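Local coordinates for F-actin-capping protein subunit alpha (Dictyostelium discoideum, PDB 4AKR) that caps the fast-growing barbed ends of actin filaments without needing calcium, blocking subunit exchange there without severing the filament, at residues L15-C21 against T47-Y51; N132-Y138 against T149-C155; F162-R168 against Q189-F195. All blocks are in the same frame, centred on the assembly; numbering follows the deposited sequence.

Followed from the N terminus, the chain illustrates how a fold can be assembled from closures made in series, none nesting within or crossing another. Contact 1 closes a 25-residue excursion that contains helix 23-31, bringing the end of helix 4-16 and its following loop onto helix 44-55. Contact 2 then zips up the hairpin of strands 134-142 and 145-158, and contact 3 the next hairpin, of strands 163-175 and 181-194. Strands 145-158 and 163-175 are neighbours in one antiparallel sheet, where T154 O probably accepts a hydrogen bond from W167 N. The proline loop of contact 1 reaches this sheet, P20 packing on R166 and C21 on C155, which ties the helices to the strands.

Contact 1 of 3, residues L15-C21 against T47-Y51; sequences LLNAPPC and TFREY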
# COMPACT_ATOMS: atom_id res chain seq x y z
N LEU A 15 -9.12 10.61 -3.39
CA LEU A 15 -9.01 10.57 -4.84
C LEU A 15 -7.57 10.57 -5.34
O LEU A 15 -7.18 9.74 -6.16
CB LEU A 15 -9.78 11.74 -5.47
CG LEU A 15 -11.31 11.74 -5.26
CD1 LEU A 15 -11.95 12.93 -5.97
CD2 LEU A 15 -11.88 10.43 -5.81
N LEU A 16 -6.76 11.50 -4.84
CA LEU A 16 -5.38 11.60 -5.26
C LEU A 16 -4.55 10.37 -4.91
O LEU A 16 -3.51 10.12 -5.52
CB LEU A 16 -4.72 12.84 -4.65
CG LEU A 16 -5.09 14.20 -5.24
CD1 LEU A 16 -4.54 15.31 -4.35
CD2 LEU A 16 -4.53 14.32 -6.66
N ASN A 17 -5.00 9.60 -3.93
CA ASN A 17 -4.26 8.43 -3.49
C ASN A 17 -4.79 7.08 -3.94
O ASN A 17 -4.37 6.04 -3.43
CB ASN A 17 -4.13 8.46 -1.97
CG ASN A 17 -3.05 9.40 -1.51
OD1 ASN A 17 -1.87 9.09 -1.58
ND2 ASN A 17 -3.46 10.59 -1.05
N ALA A 18 -5.70 7.10 -4.91
CA ALA A 18 -6.27 5.86 -5.42
C ALA A 18 -5.18 5.03 -6.09
O ALA A 18 -4.29 5.57 -6.75
CB ALA A 18 -7.38 6.17 -6.43
N PRO A 19 -5.23 3.71 -5.91
CA PRO A 19 -4.21 2.87 -6.55
C PRO A 19 -4.41 2.89 -8.06
O PRO A 19 -5.45 3.31 -8.57
CB PRO A 19 -4.46 1.48 -5.94
CG PRO A 19 -5.93 1.50 -5.62
CD PRO A 19 -6.15 2.90 -5.09
N PRO A 20 -3.40 2.43 -8.81
CA PRO A 20 -3.49 2.40 -10.27
C PRO A 20 -4.61 1.50 -10.79
O PRO A 20 -4.87 0.42 -10.25
CB PRO A 20 -2.10 1.90 -10.69
CG PRO A 20 -1.72 1.00 -9.54
CD PRO A 20 -2.14 1.83 -8.34
N CYS A 21 -5.27 1.96 -11.85
CA CYS A 21 -6.34 1.20 -12.48
C CYS A 21 -7.62 1.05 -11.67
O CYS A 21 -8.56 0.42 -12.14
CB CYS A 21 -5.85 -0.20 -12.84
SG CYS A 21 -4.52 -0.21 -14.03
N THR A 47 -8.29 18.08 -9.66
CA THR A 47 -8.00 16.85 -8.94
C THR A 47 -7.80 15.65 -9.87
O THR A 47 -6.76 14.98 -9.81
CB THR A 47 -9.14 16.54 -7.95
OG1 THR A 47 -9.22 17.58 -6.97
CG2 THR A 47 -8.90 15.21 -7.25
N PHE A 48 -8.78 15.38 -10.73
CA PHE A 48 -8.67 14.27 -11.66
C PHE A 48 -7.48 14.47 -12.61
O PHE A 48 -6.73 13.53 -12.91
CB PHE A 48 -9.96 14.13 -12.47
CG PHE A 48 -11.11 13.54 -11.70
CD1 PHE A 48 -11.49 14.07 -10.47
CD2 PHE A 48 -11.83 12.47 -12.22
CE1 PHE A 48 -12.58 13.54 -9.77
CE2 PHE A 48 -12.92 11.94 -11.53
CZ PHE A 48 -13.30 12.48 -10.30
N ARG A 49 -7.29 15.70 -13.06
CA ARG A 49 -6.18 16.04 -13.95
C ARG A 49 -4.82 15.66 -13.32
O ARG A 49 -3.93 15.14 -14.01
CB ARG A 49 -6.22 17.53 -14.27
CG ARG A 49 -4.96 18.10 -14.88
CD ARG A 49 -5.20 19.51 -15.38
NE ARG A 49 -3.96 20.20 -15.70
CZ ARG A 49 -3.23 20.86 -14.82
NH1 ARG A 49 -3.62 20.93 -13.55
NH2 ARG A 49 -2.10 21.45 -15.20
N GLU A 50 -4.68 15.93 -12.03
CA GLU A 50 -3.44 15.63 -11.30
C GLU A 50 -3.17 14.12 -11.29
O GLU A 50 -2.04 13.69 -11.51
CB GLU A 50 -3.54 16.17 -9.87
CG GLU A 50 -2.43 15.74 -8.92
CD GLU A 50 -1.03 16.07 -9.43
OE1 GLU A 50 -0.88 17.10 -10.12
OE2 GLU A 50 -0.09 15.31 -9.12
N TYR A 51 -4.22 13.34 -11.05
CA TYR A 51 -4.11 11.88 -11.04
C TYR A 51 -3.79 11.36 -12.45
O TYR A 51 -2.78 10.68 -12.65
CB TYR A 51 -5.43 11.26 -10.57
CG TYR A 51 -5.42 9.75 -10.56
CD1 TYR A 51 -4.91 9.04 -9.47
CD2 TYR A 51 -5.89 9.02 -11.65
CE1 TYR A 51 -4.86 7.66 -9.46
CE2 TYR A 51 -5.85 7.63 -11.66
CZ TYR A 51 -5.34 6.96 -10.57
OH TYR A 51 -5.33 5.58 -10.57
O HOH W 1 -4.56 4.39 -13.17
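The N-terminal three-helix stalk of capping protein is closed here, where L15, L16 and the loop through A18 and P19 meet T47, F48, E50 and Y51 on helix 44-55. Y51 carries the largest share of the contact. With CG anti to its own N (chi1 179°), the phenol leaves the helix and extends along the loop, with the carbonyl oxygens of L16, A18 and P19 near its plane at the edge. A18 O lies in the ring plane, 3.5 Å from Y51 CE1, while A18 CB approaches the same CE1 at 4.2 Å. Farther along, Y51 OH lies 3.0 Å from P19 O, a possible acceptor for its proton, though a second acceptor is also within reach. The ring is also stacked on F23, whose side chain meets F48 edge-to-face. F23 of helix 23-31 thus packs on both aromatic residues of helix 44-55, while V27 and V30 touch L15.

Nearer the start of helix 44-55 the contact becomes aliphatic. L15 points toward that helix: CB lies 4.0 Å from T47 CG2, and CD1 reaches F48 CE1 at 3.9 Å. T47 is divided between two roles, its methyl packing on L15 while OG1 bonds to S43 O, just ahead of helix 44-55. The side chain of L16 crosses that of E50 at about a right angle, and CD2 presses against the methylene E50 CG at 3.4 Å. The bend of E50 at chi2 (55°) separates this greasy stem from the carboxylate, whose OE1 makes a long, weak ion pair with K70.

Water extends the grip of the tyrosine beyond P19. A single molecule accepts a hydrogen bond from C21 N at 2.9 Å and is also hydrogen-bonded to Y51 OH at 3.0 Å.

Contact 2 of 3, residues N132-Y138 against T149-C155; sequences NGVSAVY and TVCISTC
This contact is an antiparallel beta-hairpin pairing, V134-Y138 against T149-S153, made by the first two strands of the five-stranded sheet; strand 134-142 is the outermost on its side within this chain. It works as a textbook ladder. V134 with S153, A136 with C151 and Y138 with T149 are hydrogen-bonded pairs, each joined by two N-H to O bonds; S135 with I152 and V137 with V150 are the non-hydrogen-bonded pairs between them. The central rung is short, with C151 N to A136 O at 2.9 Å, whereas S153 N to V134 O has lengthened to 3.2 Å at the end of the ladder farthest from the hairpin turn.

Alternation gives the two faces different work. S135, V137, V150 and I152 share one face, from which S135, V137 and I152 touch helix 112-129, and V137 CG2 meets V150 CG1 at 4.4 Å. On the other face A136 CB sits 4.3 Å from C151 CB, and both side chains touch L67. The distinctive feature of this face is a sulfur-aromatic contact. C151 places SG anti to its carbonyl carbon (chi1 -58°), where the sulfur meets Y138 CE2 at 3.8 Å. It lies in the ring plane, 85° off the normal, and so addresses the edge of the phenol. At the end of the ring Y138 OH is hydrogen-bonded to T69 OG1.

Past V134 the backbones no longer bond directly, and water takes over the ladder. At the position of the next rung, one water accepts from C155 N at 3.0 Å and gives a weak bond to N132 O. T154 turns its hydroxyl toward the N132-G133 peptide, and a second water, which accepts from N132 N, lies 2.7 Å from T154 OG1.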
# COMPACT_ATOMS: atom_id res chain seq x y z
N ASN A 132 2.68 -4.41 -22.20
CA ASN A 132 1.54 -3.51 -22.41
C ASN A 132 1.93 -2.04 -22.33
O ASN A 132 1.08 -1.17 -22.12
CB ASN A 132 0.44 -3.74 -21.36
CG ASN A 132 -0.13 -5.12 -21.42
OD1 ASN A 132 -0.33 -5.68 -22.50
ND2 ASN A 132 -0.40 -5.70 -20.24
N GLY A 133 3.22 -1.75 -22.50
CA GLY A 133 3.67 -0.38 -22.40
C GLY A 133 3.34 0.53 -23.56
O GLY A 133 3.29 0.11 -24.71
N VAL A 134 3.09 1.79 -23.24
CA VAL A 134 2.80 2.82 -24.23
C VAL A 134 3.85 3.89 -23.94
O VAL A 134 4.09 4.22 -22.78
CB VAL A 134 1.39 3.39 -24.05
CG1 VAL A 134 1.11 4.45 -25.11
CG2 VAL A 134 0.36 2.27 -24.13
N SER A 135 4.48 4.41 -24.99
CA SER A 135 5.52 5.41 -24.83
C SER A 135 5.18 6.79 -25.39
O SER A 135 4.22 6.96 -26.13
CB SER A 135 6.80 4.92 -25.50
OG SER A 135 6.58 4.74 -26.89
N ALA A 136 6.00 7.77 -25.02
CA ALA A 136 5.83 9.14 -25.48
C ALA A 136 7.18 9.87 -25.40
O ALA A 136 7.83 9.87 -24.35
CB ALA A 136 4.79 9.85 -24.64
N VAL A 137 7.60 10.47 -26.50
CA VAL A 137 8.86 11.19 -26.56
C VAL A 137 8.63 12.64 -27.00
O VAL A 137 8.12 12.91 -28.10
CB VAL A 137 9.84 10.51 -27.54
CG1 VAL A 137 11.19 11.23 -27.51
CG2 VAL A 137 10.01 9.04 -27.16
N TYR A 138 9.00 13.56 -26.13
CA TYR A 138 8.83 14.99 -26.36
C TYR A 138 10.19 15.65 -26.57
O TYR A 138 11.22 15.10 -26.19
CB TYR A 138 8.15 15.62 -25.16
CG TYR A 138 6.88 14.92 -24.72
CD1 TYR A 138 5.69 15.08 -25.44
CD2 TYR A 138 6.86 14.11 -23.59
CE1 TYR A 138 4.51 14.45 -25.02
CE2 TYR A 138 5.69 13.48 -23.16
CZ TYR A 138 4.52 13.66 -23.87
OH TYR A 138 3.35 13.09 -23.42
N THR A 149 12.51 14.32 -23.55
CA THR A 149 11.86 13.63 -22.45
C THR A 149 11.16 12.35 -22.89
O THR A 149 10.27 12.38 -23.74
CB THR A 149 10.83 14.55 -21.76
OG1 THR A 149 11.45 15.79 -21.42
CG2 THR A 149 10.31 13.90 -20.49
N VAL A 150 11.57 11.23 -22.29
CA VAL A 150 11.00 9.92 -22.61
C VAL A 150 10.12 9.41 -21.47
O VAL A 150 10.57 9.25 -20.33
CB VAL A 150 12.10 8.88 -22.85
CG1 VAL A 150 11.49 7.59 -23.33
CG2 VAL A 150 13.11 9.40 -23.85
N CYS A 151 8.86 9.15 -21.78
CA CYS A 151 7.90 8.65 -20.81
C CYS A 151 7.44 7.25 -21.21
O CYS A 151 7.15 7.00 -22.37
CB CYS A 151 6.67 9.56 -20.75
SG CYS A 151 6.99 11.29 -20.35
N ILE A 152 7.40 6.35 -20.24
CA ILE A 152 6.93 4.98 -20.48
C ILE A 152 5.96 4.67 -19.36
O ILE A 152 6.23 4.95 -18.19
CB ILE A 152 8.09 3.95 -20.44
CG1 ILE A 152 9.15 4.34 -21.48
CG2 ILE A 152 7.54 2.55 -20.71
CD1 ILE A 152 10.20 3.28 -21.75
N SER A 153 4.80 4.10 -19.70
CA SER A 153 3.81 3.79 -18.68
C SER A 153 3.04 2.53 -19.03
O SER A 153 2.49 2.42 -20.13
CB SER A 153 2.83 4.96 -18.52
OG SER A 153 2.08 4.82 -17.32
N THR A 154 3.00 1.59 -18.10
CA THR A 154 2.31 0.34 -18.33
C THR A 154 1.66 -0.15 -17.04
O THR A 154 2.27 -0.12 -15.98
CB THR A 154 3.26 -0.75 -18.85
OG1 THR A 154 2.52 -1.93 -19.15
CG2 THR A 154 4.33 -1.09 -17.80
N CYS A 155 0.42 -0.62 -17.16
CA CYS A 155 -0.33 -1.09 -16.02
C CYS A 155 -1.01 -2.41 -16.28
O CYS A 155 -1.01 -2.92 -17.40
CB CYS A 155 -1.39 -0.05 -15.65
SG CYS A 155 -2.53 0.30 -17.03
O HOH W 2 -1.10 -0.37 -19.72
O HOH W 3 3.67 -4.33 -19.30

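Contact 3 of 3, residues F162-R168 against Q189-F195; sequences FYSGRWR and QVNVHYF
The F195 ring, at the open end of the antiparallel beta hairpin of strands 163-175 and 181-194, receives F162 O over one face, 3.2 Å above its plane, and F162 CB sits over the same face, 4.3 Å from the centroid; F195 CD2 in turn lies in the plane of the F162 ring, at its edge. W167 takes V190 CG2 on one face, a CH-pi contact 3.9 Å from the centroid of the six-membered ring. The R168 guanidinium has Q189 OE1 over one face, 3.6 Å above the plane, the two flat groups stacked 28° apart, and a water at its edge.

In mid-sheet, S164 with H193, R166 with N191 and R168 with Q189 are hydrogen-bonded pairs, each joined by two N-H to O bonds. Beyond them F195 N adds a bond of 2.7 Å to F162 O, next to a G1 beta bulge in which F162 and Y163 both face K158. F195 tucks CG between its own N and carbonyl carbon (chi1 48°), which folds the ring back over the F162 backbone, and a basic side chain of the partner subunit makes a cation-pi contact with it. Trimming this residue to an alanine would probably uncover the F162 peptide and leave that neighbouring cation without its aromatic mate.

At the other end the bend of R168 at chi3 lays its guanidinium over Q189, while NH1 bonds to S54 O. The edge water accepts from R168 NE at 2.9 Å and donates to Q189 O at 2.7 Å.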
# COMPACT_ATOMS: atom_id res chain seq x y z
N PHE A 162 -7.79 -10.05 -7.82
CA PHE A 162 -7.53 -9.11 -6.73
C PHE A 162 -6.20 -8.34 -6.76
O PHE A 162 -5.60 -8.11 -5.72
CB PHE A 162 -7.62 -9.83 -5.40
CG PHE A 162 -8.95 -10.42 -5.12
CD1 PHE A 162 -9.99 -9.63 -4.63
CD2 PHE A 162 -9.19 -11.78 -5.36
CE1 PHE A 162 -11.24 -10.18 -4.38
CE2 PHE A 162 -10.43 -12.34 -5.12
CZ PHE A 162 -11.46 -11.54 -4.62
N TYR A 163 -5.73 -7.95 -7.93
CA TYR A 163 -4.49 -7.22 -7.97
C TYR A 163 -4.37 -6.27 -9.13
O TYR A 163 -5.08 -6.40 -10.14
CB TYR A 163 -3.29 -8.18 -7.97
CG TYR A 163 -3.01 -8.85 -9.29
CD1 TYR A 163 -2.15 -8.26 -10.22
CD2 TYR A 163 -3.59 -10.07 -9.61
CE1 TYR A 163 -1.87 -8.87 -11.42
CE2 TYR A 163 -3.31 -10.69 -10.83
CZ TYR A 163 -2.45 -10.08 -11.73
OH TYR A 163 -2.17 -10.70 -12.92
N SER A 164 -3.47 -5.30 -8.98
CA SER A 164 -3.22 -4.31 -10.02
C SER A 164 -1.78 -3.84 -9.88
O SER A 164 -1.12 -4.10 -8.87
CB SER A 164 -4.16 -3.11 -9.89
OG SER A 164 -3.87 -2.33 -8.75
N GLY A 165 -1.30 -3.14 -10.90
CA GLY A 165 0.06 -2.64 -10.85
C GLY A 165 0.32 -1.66 -11.96
O GLY A 165 -0.43 -1.59 -12.93
N ARG A 166 1.39 -0.89 -11.81
CA ARG A 166 1.79 0.08 -12.82
C ARG A 166 3.29 0.28 -12.71
O ARG A 166 3.87 0.15 -11.63
CB ARG A 166 1.08 1.42 -12.63
CG ARG A 166 1.46 2.46 -13.69
CD ARG A 166 0.80 3.82 -13.47
NE ARG A 166 -0.61 3.87 -13.85
CZ ARG A 166 -1.07 3.72 -15.09
NH1 ARG A 166 -0.24 3.50 -16.10
NH2 ARG A 166 -2.38 3.82 -15.32
N TRP A 167 3.91 0.57 -13.85
CA TRP A 167 5.34 0.84 -13.91
C TRP A 167 5.43 2.14 -14.70
O TRP A 167 4.91 2.24 -15.81
CB TRP A 167 6.09 -0.28 -14.64
CG TRP A 167 7.58 -0.01 -14.79
CD1 TRP A 167 8.17 1.01 -15.49
CD2 TRP A 167 8.65 -0.77 -14.22
NE1 TRP A 167 9.54 0.92 -15.39
CE2 TRP A 167 9.86 -0.16 -14.62
CE3 TRP A 167 8.71 -1.92 -13.41
CZ2 TRP A 167 11.11 -0.66 -14.24
CZ3 TRP A 167 9.96 -2.41 -13.03
CH2 TRP A 167 11.14 -1.77 -13.45
N ARG A 168 6.09 3.13 -14.11
CA ARG A 168 6.26 4.42 -14.75
C ARG A 168 7.74 4.78 -14.81
O ARG A 168 8.44 4.71 -13.81
CB ARG A 168 5.53 5.52 -13.97
CG ARG A 168 4.03 5.55 -14.15
CD ARG A 168 3.40 6.55 -13.19
NE ARG A 168 3.41 6.02 -11.82
CZ ARG A 168 3.11 6.74 -10.75
NH1 ARG A 168 2.79 8.02 -10.86
NH2 ARG A 168 3.13 6.17 -9.55
N GLN A 189 9.03 4.61 -11.04
CA GLN A 189 8.09 4.37 -9.95
C GLN A 189 7.31 3.10 -10.23
O GLN A 189 6.74 2.95 -11.31
CB GLN A 189 7.10 5.53 -9.80
CG GLN A 189 7.60 6.71 -8.99
CD GLN A 189 6.57 7.82 -8.88
OE1 GLN A 189 6.29 8.51 -9.85
NE2 GLN A 189 6.00 7.99 -7.69
N VAL A 190 7.29 2.20 -9.26
CA VAL A 190 6.59 0.93 -9.42
C VAL A 190 5.53 0.77 -8.33
O VAL A 190 5.80 0.99 -7.15
CB VAL A 190 7.57 -0.26 -9.35
CG1 VAL A 190 6.85 -1.56 -9.68
CG2 VAL A 190 8.72 -0.02 -10.31
N ASN A 191 4.33 0.39 -8.74
CA ASN A 191 3.23 0.23 -7.81
C ASN A 191 2.51 -1.10 -8.00
O ASN A 191 2.21 -1.49 -9.11
CB ASN A 191 2.24 1.38 -7.99
CG ASN A 191 2.87 2.73 -7.75
OD1 ASN A 191 2.99 3.19 -6.61
ND2 ASN A 191 3.29 3.37 -8.83
N VAL A 192 2.25 -1.79 -6.89
CA VAL A 192 1.53 -3.05 -6.93
C VAL A 192 0.54 -3.06 -5.77
O VAL A 192 0.87 -2.66 -4.66
CB VAL A 192 2.46 -4.27 -6.82
CG1 VAL A 192 1.63 -5.56 -6.82
CG2 VAL A 192 3.44 -4.29 -7.98
N HIS A 193 -0.67 -3.52 -6.07
CA HIS A 193 -1.76 -3.59 -5.11
C HIS A 193 -2.40 -4.97 -5.17
O HIS A 193 -2.89 -5.40 -6.22
CB HIS A 193 -2.79 -2.51 -5.47
CG HIS A 193 -4.01 -2.49 -4.60
ND1 HIS A 193 -3.97 -2.78 -3.25
CD2 HIS A 193 -5.29 -2.15 -4.87
CE1 HIS A 193 -5.17 -2.61 -2.73
NE2 HIS A 193 -5.99 -2.23 -3.69
N TYR A 194 -2.38 -5.66 -4.03
CA TYR A 194 -2.97 -6.99 -3.91
C TYR A 194 -4.04 -6.86 -2.83
O TYR A 194 -3.75 -6.41 -1.73
CB TYR A 194 -1.93 -8.01 -3.47
CG TYR A 194 -2.51 -9.39 -3.30
CD1 TYR A 194 -3.08 -9.78 -2.09
CD2 TYR A 194 -2.54 -10.30 -4.37
CE1 TYR A 194 -3.66 -11.03 -1.93
CE2 TYR A 194 -3.11 -11.56 -4.22
CZ TYR A 194 -3.67 -11.92 -2.99
OH TYR A 194 -4.24 -13.17 -2.80
N PHE A 195 -5.27 -7.25 -3.14
CA PHE A 195 -6.32 -7.09 -2.16
C PHE A 195 -7.29 -8.25 -1.91
O PHE A 195 -8.50 -8.04 -1.81
CB PHE A 195 -7.10 -5.81 -2.48
CG PHE A 195 -7.49 -5.68 -3.93
CD1 PHE A 195 -6.59 -5.16 -4.86
CD2 PHE A 195 -8.76 -6.07 -4.37
CE1 PHE A 195 -6.94 -5.03 -6.21
CE2 PHE A 195 -9.12 -5.95 -5.71
CZ PHE A 195 -8.21 -5.42 -6.64
O HOH W 4 4.03 3.23 -11.44